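Local coordinates for protein 16S rRNA methylase (PDB 7JLZ) that probably methylates N1 of nucleotide A1408 in the 16S rRNA of the 30S ribosomal subunit, a modification that confers aminoglycoside resistance, at residues Glu89-Ala94 / Asn118-Asn123; Val29-Gly34 / Ser122-Ser127; Glu84-Glu89 / Leu101-Leu106. All coordinates share one frame; numbering follows the deposited sequence. Where two conformers were deposited one is given.

Interaction 1: residues Glu89-Ala94 / Asn118-Asn123; sequences ELLGTA and NSLISN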
ATOM      1  N   GLU A  89      -9.065  13.808  -1.054  1.00 27.34           N
ATOM      2  CA  GLU A  89      -8.014  14.576  -0.396  1.00 29.47           C
ATOM      3  C   GLU A  89      -6.633  13.975  -0.595  1.00 28.01           C
ATOM      4  O   GLU A  89      -5.636  14.706  -0.535  1.00 28.98           O
ATOM      5  CB  GLU A  89      -8.304  14.677   1.108  1.00 28.01           C
ATOM      6  CG  GLU A  89      -9.586  15.421   1.492  1.00 35.57           C
ATOM      7  CD  GLU A  89     -10.762  14.476   1.759  1.00 36.86           C
ATOM      8  OE1 GLU A  89     -10.779  13.360   1.188  1.00 32.85           O
ATOM      9  OE2 GLU A  89     -11.668  14.853   2.536  1.00 40.67           O
ATOM     10  N   LEU A  90      -6.537  12.665  -0.823  1.00 25.10           N
ATOM     11  CA  LEU A  90      -5.242  12.016  -0.932  1.00 28.49           C
ATOM     12  C   LEU A  90      -4.758  11.849  -2.360  1.00 28.93           C
ATOM     13  O   LEU A  90      -3.628  11.393  -2.563  1.00 28.59           O
ATOM     14  CB  LEU A  90      -5.285  10.645  -0.247  1.00 27.31           C
ATOM     15  CG  LEU A  90      -5.397  10.787   1.274  1.00 30.57           C
ATOM     16  CD1 LEU A  90      -5.525   9.428   1.936  1.00 35.15           C
ATOM     17  CD2 LEU A  90      -4.190  11.542   1.832  1.00 32.67           C
ATOM     18  N   LEU A  91      -5.557  12.219  -3.359  1.00 27.06           N
ATOM     19  CA  LEU A  91      -5.081  12.082  -4.721  1.00 28.43           C
ATOM     20  C   LEU A  91      -3.960  13.082  -4.977  1.00 28.19           C
ATOM     21  O   LEU A  91      -4.029  14.238  -4.554  1.00 30.82           O
ATOM     22  CB  LEU A  91      -6.227  12.278  -5.718  1.00 27.11           C
ATOM     23  CG  LEU A  91      -7.363  11.241  -5.641  1.00 29.32           C
ATOM     24  CD1 LEU A  91      -8.502  11.599  -6.604  1.00 34.12           C
ATOM     25  CD2 LEU A  91      -6.836   9.824  -5.917  1.00 29.97           C
ATOM     26  N   GLY A  92      -2.909  12.616  -5.644  1.00 26.45           N
ATOM     27  CA  GLY A  92      -1.786  13.466  -5.978  1.00 29.59           C
ATOM     28  C   GLY A  92      -0.851  13.795  -4.836  1.00 33.57           C
ATOM     29  O   GLY A  92      -0.043  14.719  -4.973  1.00 34.08           O
ATOM     30  N   THR A  93      -0.913  13.058  -3.722  1.00 30.95           N
ATOM     31  CA  THR A  93      -0.165  13.420  -2.519  1.00 31.89           C
ATOM     32  C   THR A  93       1.041  12.537  -2.223  1.00 31.81           C
ATOM     33  O   THR A  93       1.877  12.934  -1.406  1.00 33.96           O
ATOM     34  CB  THR A  93      -1.071  13.403  -1.270  1.00 31.61           C
ATOM     35  OG1 THR A  93      -1.499  12.064  -0.987  1.00 30.50           O
ATOM     36  CG2 THR A  93      -2.291  14.309  -1.454  1.00 33.83           C
ATOM     37  N   ALA A  94       1.150  11.358  -2.830  1.00 26.86           N
ATOM     38  CA  ALA A  94       2.097  10.344  -2.379  1.00 27.29           C
ATOM     39  C   ALA A  94       3.397  10.390  -3.173  1.00 27.79           C
ATOM     40  O   ALA A  94       3.386  10.292  -4.403  1.00 29.64           O
ATOM     41  CB  ALA A  94       1.490   8.947  -2.494  1.00 28.75           C
ATOM     42  N   ASN A 118      -8.282   0.798 -11.842  1.00 51.62           N
ATOM     43  CA  ASN A 118      -6.860   0.722 -11.523  1.00 45.31           C
ATOM     44  C   ASN A 118      -6.130   2.042 -11.746  1.00 45.95           C
ATOM     45  O   ASN A 118      -4.996   2.184 -11.271  1.00 41.30           O
ATOM     46  CB  ASN A 118      -6.189  -0.399 -12.328  1.00 40.33           C
ATOM     47  CG  ASN A 118      -6.685  -1.795 -11.934  1.00 42.89           C
ATOM     48  OD1 ASN A 118      -7.168  -2.015 -10.819  1.00 41.71           O
ATOM     49  ND2 ASN A 118      -6.557  -2.745 -12.859  1.00 46.22           N
ATOM     50  N   SER A 119      -6.753   3.010 -12.431  1.00 47.70           N
ATOM     51  CA  SER A 119      -6.167   4.339 -12.601  1.00 45.14           C
ATOM     52  C   SER A 119      -5.977   5.069 -11.275  1.00 36.02           C
ATOM     53  O   SER A 119      -5.301   6.105 -11.244  1.00 35.56           O
ATOM     54  CB  SER A 119      -7.041   5.187 -13.527  1.00 41.58           C
ATOM     55  OG  SER A 119      -8.176   5.684 -12.849  1.00 43.29           O
ATOM     56  N   LEU A 120      -6.571   4.565 -10.191  1.00 33.50           N
ATOM     57  CA  LEU A 120      -6.323   5.117  -8.867  1.00 31.74           C
ATOM     58  C   LEU A 120      -4.839   5.130  -8.536  1.00 31.17           C
ATOM     59  O   LEU A 120      -4.356   6.059  -7.880  1.00 37.29           O
ATOM     60  CB  LEU A 120      -7.095   4.304  -7.830  1.00 31.81           C
ATOM     61  CG  LEU A 120      -6.850   4.616  -6.357  1.00 31.78           C
ATOM     62  CD1 LEU A 120      -7.389   5.993  -6.027  1.00 31.07           C
ATOM     63  CD2 LEU A 120      -7.500   3.561  -5.481  1.00 31.31           C
ATOM     64  N   ILE A 121      -4.102   4.114  -8.988  1.00 30.51           N
ATOM     65  CA  ILE A 121      -2.693   3.972  -8.618  1.00 28.63           C
ATOM     66  C   ILE A 121      -1.888   5.175  -9.092  1.00 33.38           C
ATOM     67  O   ILE A 121      -1.169   5.816  -8.317  1.00 34.43           O
ATOM     68  CB  ILE A 121      -2.132   2.657  -9.185  1.00 37.08           C
ATOM     69  CG1 ILE A 121      -2.817   1.471  -8.513  1.00 33.26           C
ATOM     70  CG2 ILE A 121      -0.623   2.576  -8.992  1.00 39.45           C
ATOM     71  CD1 ILE A 121      -2.468   0.141  -9.155  1.00 33.59           C
ATOM     72  N   SER A 122      -1.995   5.505 -10.375  1.00 34.90           N
ATOM     73  CA  SER A 122      -1.238   6.642 -10.882  0.58 38.19           C
ATOM     74  C   SER A 122      -1.749   7.954 -10.303  1.00 35.61           C
ATOM     75  O   SER A 122      -0.973   8.894 -10.129  1.00 45.26           O
ATOM     76  CB  SER A 122      -1.291   6.668 -12.408  0.58 41.01           C
ATOM     77  OG  SER A 122      -0.060   7.124 -12.938  0.58 42.01           O
ATOM     78  N   ASN A 123      -3.042   8.035  -9.983  1.00 33.77           N
ATOM     79  CA  ASN A 123      -3.594   9.296  -9.502  1.00 32.87           C
ATOM     80  C   ASN A 123      -3.322   9.543  -8.022  1.00 31.99           C
ATOM     81  O   ASN A 123      -3.393  10.690  -7.582  1.00 32.75           O
ATOM     82  CB  ASN A 123      -5.095   9.366  -9.796  1.00 32.10           C
ATOM     83  CG  ASN A 123      -5.376   9.694 -11.260  1.00 43.03           C
ATOM     84  OD1 ASN A 123      -4.475   9.656 -12.097  1.00 47.28           O
ATOM     85  ND2 ASN A 123      -6.612  10.028 -11.567  1.00 48.62           N
TER
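Gly92 and Leu91 meet helix 120-124 at Leu120, in its first turn, and at Asn123 near its C-terminal end, a small example of how a Rossmann-like methyltransferase fold ties a connecting loop to a helix covering its sheet. Residues Leu90 to Thr93 form a type II beta turn, and Gly92, with its positive phi, gives its N-H to the carbonyl of Asn123. Gly92 N and Asn123 O are 2.8 Å apart; the donor lies in the carbonyl plane, although the bond is bent at the hydrogen (134°).

Beside this polar link the two leucines touch. Leu91 carries CG anti to its carbonyl carbon, whereas Leu120 carries it anti to the backbone N (chi1 173°). The two side chains cross at about a right angle, and one methyl branch of each does the touching, Leu91 CD2 against Leu120 CD1 at 3.9 Å. Leu91 CD2 also reaches Asn123 CB, at 4.3 Å.

The turn has a brace of its own. Its backbone bond, from Thr93 N to Leu90 O, is weak, but the same carbonyl receives the threonine hydroxyl: Thr93 OG1 stands 2.7 Å from Leu90 O, tilted 32° out of the carbonyl plane.

Interaction 2: residues Val29-Gly34 / Ser122-Ser127; sequences VDLGTG and SNILKS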
ATOM      1  N   VAL A  29       1.752   6.408   1.016  1.00 25.83           N
ATOM      2  CA  VAL A  29       0.421   5.841   1.209  1.00 22.81           C
ATOM      3  C   VAL A  29       0.547   4.328   1.131  1.00 24.75           C
ATOM      4  O   VAL A  29       1.152   3.807   0.187  1.00 25.97           O
ATOM      5  CB  VAL A  29      -0.574   6.371   0.160  1.00 22.67           C
ATOM      6  CG1 VAL A  29      -1.888   5.608   0.227  1.00 26.42           C
ATOM      7  CG2 VAL A  29      -0.765   7.896   0.351  1.00 22.16           C
ATOM      8  N   ASP A  30      -0.051   3.629   2.096  1.00 20.60           N
ATOM      9  CA  ASP A  30       0.102   2.181   2.258  1.00 23.81           C
ATOM     10  C   ASP A  30      -1.263   1.507   2.197  1.00 26.23           C
ATOM     11  O   ASP A  30      -2.116   1.748   3.057  1.00 24.43           O
ATOM     12  CB  ASP A  30       0.788   1.870   3.588  1.00 25.98           C
ATOM     13  CG  ASP A  30       2.188   2.395   3.634  1.00 27.96           C
ATOM     14  OD1 ASP A  30       2.931   2.116   2.677  1.00 27.98           O
ATOM     15  OD2 ASP A  30       2.545   3.108   4.591  1.00 31.67           O
ATOM     16  N   LEU A  31      -1.462   0.648   1.199  1.00 22.78           N
ATOM     17  CA  LEU A  31      -2.720  -0.052   0.995  1.00 20.00           C
ATOM     18  C   LEU A  31      -2.512  -1.536   1.208  1.00 23.75           C
ATOM     19  O   LEU A  31      -1.466  -2.075   0.839  1.00 25.38           O
ATOM     20  CB  LEU A  31      -3.253   0.160  -0.424  1.00 24.47           C
ATOM     21  CG  LEU A  31      -3.278   1.592  -0.929  1.00 23.67           C
ATOM     22  CD1 LEU A  31      -3.851   1.610  -2.337  1.00 21.70           C
ATOM     23  CD2 LEU A  31      -4.115   2.421   0.032  1.00 23.72           C
ATOM     24  N   GLY A  32      -3.514  -2.196   1.778  1.00 23.29           N
ATOM     25  CA  GLY A  32      -3.437  -3.636   1.948  1.00 21.84           C
ATOM     26  C   GLY A  32      -2.656  -4.099   3.158  1.00 23.54           C
ATOM     27  O   GLY A  32      -2.182  -5.244   3.174  1.00 24.69           O
ATOM     28  N   THR A  33      -2.489  -3.253   4.164  1.00 23.31           N
ATOM     29  CA  THR A  33      -1.666  -3.633   5.312  1.00 24.58           C
ATOM     30  C   THR A  33      -2.406  -4.507   6.315  1.00 27.55           C
ATOM     31  O   THR A  33      -1.788  -4.938   7.296  1.00 25.98           O
ATOM     32  CB  THR A  33      -1.115  -2.386   6.022  1.00 23.86           C
ATOM     33  OG1 THR A  33      -2.192  -1.655   6.610  1.00 25.21           O
ATOM     34  CG2 THR A  33      -0.380  -1.469   5.034  1.00 25.97           C
ATOM     35  N   GLY A  34      -3.689  -4.809   6.098  1.00 23.86           N
ATOM     36  CA  GLY A  34      -4.382  -5.677   7.043  1.00 24.77           C
ATOM     37  C   GLY A  34      -4.853  -4.911   8.264  1.00 23.16           C
ATOM     38  O   GLY A  34      -6.031  -4.557   8.371  1.00 27.18           O
ATOM     39  N   SER A 122      -1.995   5.505 -10.375  1.00 34.90           N
ATOM     40  CA  SER A 122      -1.238   6.642 -10.882  0.58 38.19           C
ATOM     41  C   SER A 122      -1.749   7.954 -10.303  1.00 35.61           C
ATOM     42  O   SER A 122      -0.973   8.894 -10.129  1.00 45.26           O
ATOM     43  CB  SER A 122      -1.291   6.668 -12.408  0.58 41.01           C
ATOM     44  OG  SER A 122      -0.060   7.124 -12.938  0.58 42.01           O
ATOM     45  N   ASN A 123      -3.042   8.035  -9.983  1.00 33.77           N
ATOM     46  CA  ASN A 123      -3.594   9.296  -9.502  1.00 32.87           C
ATOM     47  C   ASN A 123      -3.322   9.543  -8.022  1.00 31.99           C
ATOM     48  O   ASN A 123      -3.393  10.690  -7.582  1.00 32.75           O
ATOM     49  CB  ASN A 123      -5.095   9.366  -9.796  1.00 32.10           C
ATOM     50  CG  ASN A 123      -5.376   9.694 -11.260  1.00 43.03           C
ATOM     51  OD1 ASN A 123      -4.475   9.656 -12.097  1.00 47.28           O
ATOM     52  ND2 ASN A 123      -6.612  10.028 -11.567  1.00 48.62           N
ATOM     53  N   ILE A 124      -3.014   8.505  -7.238  1.00 26.66           N
ATOM     54  CA  ILE A 124      -2.520   8.761  -5.894  1.00 23.13           C
ATOM     55  C   ILE A 124      -1.112   9.354  -5.942  1.00 27.00           C
ATOM     56  O   ILE A 124      -0.751  10.203  -5.115  1.00 27.78           O
ATOM     57  CB  ILE A 124      -2.559   7.449  -5.079  1.00 24.86           C
ATOM     58  CG1 ILE A 124      -4.006   7.022  -4.815  1.00 25.33           C
ATOM     59  CG2 ILE A 124      -1.773   7.585  -3.754  1.00 28.86           C
ATOM     60  CD1 ILE A 124      -4.119   5.579  -4.251  1.00 27.14           C
ATOM     61  N   LEU A 125      -0.309   8.944  -6.918  1.00 28.33           N
ATOM     62  CA  LEU A 125       1.111   9.270  -6.942  1.00 29.95           C
ATOM     63  C   LEU A 125       1.366  10.676  -7.463  1.00 33.17           C
ATOM     64  O   LEU A 125       0.693  11.139  -8.387  1.00 36.45           O
ATOM     65  CB  LEU A 125       1.863   8.278  -7.828  1.00 35.14           C
ATOM     66  CG  LEU A 125       2.123   6.917  -7.210  1.00 34.28           C
ATOM     67  CD1 LEU A 125       2.624   5.953  -8.270  1.00 37.39           C
ATOM     68  CD2 LEU A 125       3.145   7.096  -6.112  1.00 35.49           C
ATOM     69  N   LYS A 126       2.374  11.335  -6.891  1.00 34.56           N
ATOM     70  CA  LYS A 126       2.957  12.513  -7.518  1.00 33.71           C
ATOM     71  C   LYS A 126       3.680  12.097  -8.795  1.00 31.87           C
ATOM     72  O   LYS A 126       4.017  10.920  -8.982  1.00 35.74           O
ATOM     73  CB  LYS A 126       3.940  13.199  -6.573  1.00 35.29           C
ATOM     74  CG  LYS A 126       3.361  13.695  -5.270  1.00 38.84           C
ATOM     75  CD  LYS A 126       4.421  14.471  -4.526  1.00 47.34           C
ATOM     76  CE  LYS A 126       3.861  15.205  -3.336  1.00 53.61           C
ATOM     77  NZ  LYS A 126       4.925  16.014  -2.681  1.00 57.99           N
ATOM     78  N   SER A 127       3.970  13.082  -9.655  1.00 41.63           N
ATOM     79  CA  SER A 127       4.487  12.771 -10.988  1.00 38.75           C
ATOM     80  C   SER A 127       5.742  11.906 -10.924  1.00 43.72           C
ATOM     81  O   SER A 127       5.875  10.932 -11.676  1.00 44.82           O
ATOM     82  CB  SER A 127       4.747  14.064 -11.765  1.00 48.04           C
ATOM     83  OG  SER A 127       5.657  14.904 -11.079  1.00 55.67           O
TER
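Ile124 reaches strand 26-31 with both branches of its side chain, and the two touch Val29 and Leu31, two residues apart on the strand, whose side chains both point toward it. Its CG2 methyl lies 4.2 Å from Val29 CG2, while the longer arm, extended at chi2 (169°), carries CD1 to within 4.4 Å of Leu31 CD1. These are methyl-to-methyl contacts at relaxed distances, and all three residues are buried.

Val29 and Leu31 can share one partner because alternate residues of a strand face the same way; Asp30 between them points to the other side, onto helix 37-45. This is the layered build of a Rossmann-like class I methyltransferase, with strand 26-31 in the interior of a seven-stranded sheet, between strands 49-55 and 94-100, and helix 120-124 lying on one of its faces. Beyond the strand come Gly32, Thr33 and Gly34, in the place where such enzymes have their glycine-rich cofactor loop, so this segment probably borders the S-adenosylmethionine site.

Further out, backbone hydrogen bonds pair Val29 with Lys96 and Thr98, and Leu31 with Thr98 and Ile100. Ala94, Phe86 and Leu91 pack round Ile124, and directly after it Leu125 leaves helical geometry. Lys211 NZ bonds to the carbonyl oxygens of Ser122 and Leu125.

Interaction 3: residues Glu84-Glu89 / Leu101-Leu106; sequences EYFPDE and LPWGSL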
ATOM      1  N   GLU A  84     -13.658   1.981  -4.123  1.00 30.03           N
ATOM      2  CA  GLU A  84     -14.970   2.525  -4.436  1.00 33.92           C
ATOM      3  C   GLU A  84     -15.289   3.790  -3.648  1.00 30.84           C
ATOM      4  O   GLU A  84     -16.112   4.596  -4.097  1.00 31.89           O
ATOM      5  CB  GLU A  84     -16.036   1.460  -4.177  1.00 37.01           C
ATOM      6  CG  GLU A  84     -15.975   0.252  -5.114  1.00 45.02           C
ATOM      7  CD  GLU A  84     -14.767  -0.657  -4.891  1.00 44.77           C
ATOM      8  OE1 GLU A  84     -14.300  -1.251  -5.888  1.00 47.66           O
ATOM      9  OE2 GLU A  84     -14.292  -0.777  -3.734  1.00 40.60           O
ATOM     10  N   TYR A  85     -14.668   3.972  -2.481  1.00 28.60           N
ATOM     11  CA  TYR A  85     -14.852   5.151  -1.637  1.00 28.97           C
ATOM     12  C   TYR A  85     -13.468   5.663  -1.271  1.00 31.51           C
ATOM     13  O   TYR A  85     -13.007   5.523  -0.134  1.00 27.76           O
ATOM     14  CB  TYR A  85     -15.684   4.828  -0.394  1.00 31.91           C
ATOM     15  CG  TYR A  85     -17.102   4.434  -0.730  1.00 34.49           C
ATOM     16  CD1 TYR A  85     -18.084   5.397  -0.945  1.00 36.30           C
ATOM     17  CD2 TYR A  85     -17.458   3.098  -0.840  1.00 37.53           C
ATOM     18  CE1 TYR A  85     -19.384   5.034  -1.255  1.00 42.73           C
ATOM     19  CE2 TYR A  85     -18.745   2.727  -1.146  1.00 37.78           C
ATOM     20  CZ  TYR A  85     -19.706   3.695  -1.352  1.00 40.45           C
ATOM     21  OH  TYR A  85     -20.993   3.319  -1.658  1.00 43.23           O
ATOM     22  N   PHE A  86     -12.790   6.228  -2.261  1.00 27.10           N
ATOM     23  CA  PHE A  86     -11.443   6.661  -1.954  1.00 26.81           C
ATOM     24  C   PHE A  86     -11.419   8.147  -1.610  1.00 27.51           C
ATOM     25  O   PHE A  86     -12.109   8.944  -2.259  1.00 28.25           O
ATOM     26  CB  PHE A  86     -10.514   6.394  -3.135  1.00 29.71           C
ATOM     27  CG  PHE A  86      -9.081   6.570  -2.786  1.00 26.26           C
ATOM     28  CD1 PHE A  86      -8.479   7.814  -2.906  1.00 28.46           C
ATOM     29  CD2 PHE A  86      -8.354   5.515  -2.260  1.00 26.08           C
ATOM     30  CE1 PHE A  86      -7.160   7.981  -2.543  1.00 25.96           C
ATOM     31  CE2 PHE A  86      -7.037   5.677  -1.894  1.00 28.34           C
ATOM     32  CZ  PHE A  86      -6.436   6.910  -2.028  1.00 28.89           C
ATOM     33  N   PRO A  87     -10.636   8.576  -0.619  1.00 26.76           N
ATOM     34  CA  PRO A  87     -10.655  10.001  -0.232  1.00 31.22           C
ATOM     35  C   PRO A  87      -9.979  10.883  -1.278  1.00 26.06           C
ATOM     36  O   PRO A  87      -8.773  10.764  -1.513  1.00 30.34           O
ATOM     37  CB  PRO A  87      -9.889  10.020   1.095  1.00 31.04           C
ATOM     38  CG  PRO A  87      -9.031   8.784   1.058  1.00 33.65           C
ATOM     39  CD  PRO A  87      -9.827   7.755   0.306  1.00 31.15           C
ATOM     40  N   ASP A  88     -10.765  11.785  -1.886  1.00 30.44           N
ATOM     41  CA  ASP A  88     -10.232  12.714  -2.885  1.00 34.18           C
ATOM     42  C   ASP A  88      -9.051  13.508  -2.351  1.00 26.78           C
ATOM     43  O   ASP A  88      -8.152  13.881  -3.124  1.00 25.34           O
ATOM     44  CB  ASP A  88     -11.322  13.695  -3.334  1.00 37.85           C
ATOM     45  CG  ASP A  88     -12.253  13.119  -4.389  1.00 42.71           C
ATOM     46  OD1 ASP A  88     -11.858  12.190  -5.123  1.00 43.08           O
ATOM     47  OD2 ASP A  88     -13.394  13.622  -4.490  1.00 47.41           O
ATOM     48  N   GLU A  89      -9.065  13.808  -1.054  1.00 27.34           N
ATOM     49  CA  GLU A  89      -8.014  14.576  -0.396  1.00 29.47           C
ATOM     50  C   GLU A  89      -6.633  13.975  -0.595  1.00 28.01           C
ATOM     51  O   GLU A  89      -5.636  14.706  -0.535  1.00 28.98           O
ATOM     52  CB  GLU A  89      -8.304  14.677   1.108  1.00 28.01           C
ATOM     53  CG  GLU A  89      -9.586  15.421   1.492  1.00 35.57           C
ATOM     54  CD  GLU A  89     -10.762  14.476   1.759  1.00 36.86           C
ATOM     55  OE1 GLU A  89     -10.779  13.360   1.188  1.00 32.85           O
ATOM     56  OE2 GLU A  89     -11.668  14.853   2.536  1.00 40.67           O
ATOM     57  N   LEU A 101      -1.120  -6.557  -1.956  1.00 27.87           N
ATOM     58  CA  LEU A 101      -2.368  -7.113  -2.445  1.00 30.93           C
ATOM     59  C   LEU A 101      -2.825  -8.260  -1.538  1.00 31.42           C
ATOM     60  O   LEU A 101      -2.010  -8.895  -0.863  1.00 30.66           O
ATOM     61  CB  LEU A 101      -2.214  -7.580  -3.894  1.00 28.35           C
ATOM     62  CG  LEU A 101      -2.159  -6.431  -4.914  1.00 30.77           C
ATOM     63  CD1 LEU A 101      -1.962  -6.974  -6.316  1.00 35.37           C
ATOM     64  CD2 LEU A 101      -3.418  -5.597  -4.858  1.00 29.57           C
ATOM     65  N   PRO A 102      -4.136  -8.512  -1.461  1.00 28.10           N
ATOM     66  CA  PRO A 102      -5.211  -7.771  -2.121  1.00 29.65           C
ATOM     67  C   PRO A 102      -5.633  -6.515  -1.374  1.00 31.25           C
ATOM     68  O   PRO A 102      -5.406  -6.379  -0.168  1.00 31.31           O
ATOM     69  CB  PRO A 102      -6.352  -8.782  -2.143  1.00 32.22           C
ATOM     70  CG  PRO A 102      -6.140  -9.576  -0.893  1.00 35.12           C
ATOM     71  CD  PRO A 102      -4.648  -9.710  -0.760  1.00 31.14           C
ATOM     72  N   TRP A 103      -6.235  -5.578  -2.111  1.00 32.44           N
ATOM     73  CA  TRP A 103      -6.888  -4.417  -1.516  1.00 30.70           C
ATOM     74  C   TRP A 103      -8.197  -4.261  -2.281  1.00 33.00           C
ATOM     75  O   TRP A 103      -8.337  -3.404  -3.151  1.00 34.65           O
ATOM     76  CB  TRP A 103      -6.015  -3.165  -1.584  1.00 28.07           C
ATOM     77  CG  TRP A 103      -6.479  -2.035  -0.694  1.00 27.26           C
ATOM     78  CD1 TRP A 103      -6.507  -2.030   0.677  1.00 27.70           C
ATOM     79  CD2 TRP A 103      -6.965  -0.744  -1.105  1.00 29.28           C
ATOM     80  NE1 TRP A 103      -6.973  -0.818   1.136  1.00 28.26           N
ATOM     81  CE2 TRP A 103      -7.268  -0.019   0.064  1.00 27.73           C
ATOM     82  CE3 TRP A 103      -7.179  -0.139  -2.346  1.00 26.68           C
ATOM     83  CZ2 TRP A 103      -7.760   1.282   0.031  1.00 25.25           C
ATOM     84  CZ3 TRP A 103      -7.669   1.156  -2.378  1.00 27.16           C
ATOM     85  CH2 TRP A 103      -7.954   1.849  -1.197  1.00 27.50           C
ATOM     86  N   GLY A 104      -9.158  -5.123  -1.963  1.00 36.85           N
ATOM     87  CA  GLY A 104     -10.464  -5.018  -2.591  1.00 35.99           C
ATOM     88  C   GLY A 104     -10.378  -5.348  -4.065  1.00 34.54           C
ATOM     89  O   GLY A 104      -9.766  -6.344  -4.467  1.00 38.26           O
ATOM     90  N   SER A 105     -10.976  -4.493  -4.890  1.00 35.31           N
ATOM     91  CA  SER A 105     -11.004  -4.710  -6.330  1.00 34.29           C
ATOM     92  C   SER A 105      -9.724  -4.271  -7.031  1.00 35.50           C
ATOM     93  O   SER A 105      -9.599  -4.487  -8.241  1.00 35.83           O
ATOM     94  CB  SER A 105     -12.190  -3.968  -6.935  1.00 39.78           C
ATOM     95  OG  SER A 105     -12.108  -2.592  -6.606  1.00 38.52           O
ATOM     96  N   LEU A 106      -8.780  -3.659  -6.319  1.00 33.81           N
ATOM     97  CA  LEU A 106      -7.608  -3.078  -6.966  1.00 32.31           C
ATOM     98  C   LEU A 106      -6.738  -4.172  -7.577  1.00 32.36           C
ATOM     99  O   LEU A 106      -6.273  -5.072  -6.868  1.00 36.46           O
ATOM    100  CB  LEU A 106      -6.802  -2.266  -5.956  1.00 33.01           C
ATOM    101  CG  LEU A 106      -5.680  -1.427  -6.562  1.00 33.72           C
ATOM    102  CD1 LEU A 106      -6.244  -0.458  -7.601  1.00 38.06           C
ATOM    103  CD2 LEU A 106      -4.913  -0.683  -5.486  1.00 35.03           C
TER
HETATM  104  O   HOH W   1     -12.825  -2.638  -3.314  1.00 42.53           O
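Glu84 bends at chi2 (70°) to bring its carboxylate to Ser105, whose OG stands between backbone N and carbonyl carbon (chi1 57°), a position from which it meets the acid. Ser105 OG donates to Glu84 OE1 at 2.7 Å, using the syn lone pair, the one on the side of the other oxygen. A water sits alongside and accepts from Ser105 N at 3.1 Å. Its distance to Glu84 OE2 is too short for an ordinary hydrogen bond, so the second leg of a bridge by this route is doubtful. Lys117 offers Glu84 OE1 only a long, weak ion pair.

Deeper in, the contact changes from polar to aromatic. Phe86 and Trp103 both hold CG anti to the backbone N, and their side chains meet at about a right angle. The rings touch rim to rim, neither lying over the face of the other: Trp103 CH2 is 3.8 Å from Phe86 CD2 and 4.0 Å from Phe86 CE2. One face of the phenyl ring is taken by Pro87 CD, 3.4 Å above its plane and offset toward the rim. The indole is held at its polar end as well, since Trp103 NE1 bonds to Ile54 O.

Ser105 is the second corner of a type II' beta turn from Trp103 to Leu106, Gly104 being the first, with Leu106 N bonded to Trp103 O at 3.2 Å. The turn follows a cis peptide before Pro102, just beyond strand 94-100. In class I methyltransferases this end of the sheet carries the cofactor and substrate sites, which is consistent with a place near the active site. The aromatic pair lies between helix 120-124, through Leu120, and strand 49-55, through Ile54 and Glu55.

The three contacts differ in depth; interactions 1 and 2 use helix 120-124, and interaction 3 joins two loops whose side chains pack on it. Interaction 1 is at the surface, where a loop meets the helix through one backbone hydrogen bond and a leucine pair. Interaction 2, sharing Ser122 and Asn123 with it, is buried and wholly apolar across its segments. Interaction 3 is intermediate, with a carboxylate-hydroxyl bond outside and an aromatic edge contact within. Side chains join them: Phe86 touches Leu91, Leu120 and Ile124, while Trp103 packs on Leu31 and Leu120. Probable backbone bonds between Ala94 and both Ile124 and Lys126 link interactions 1 and 2, whose centres are about 6 Å apart.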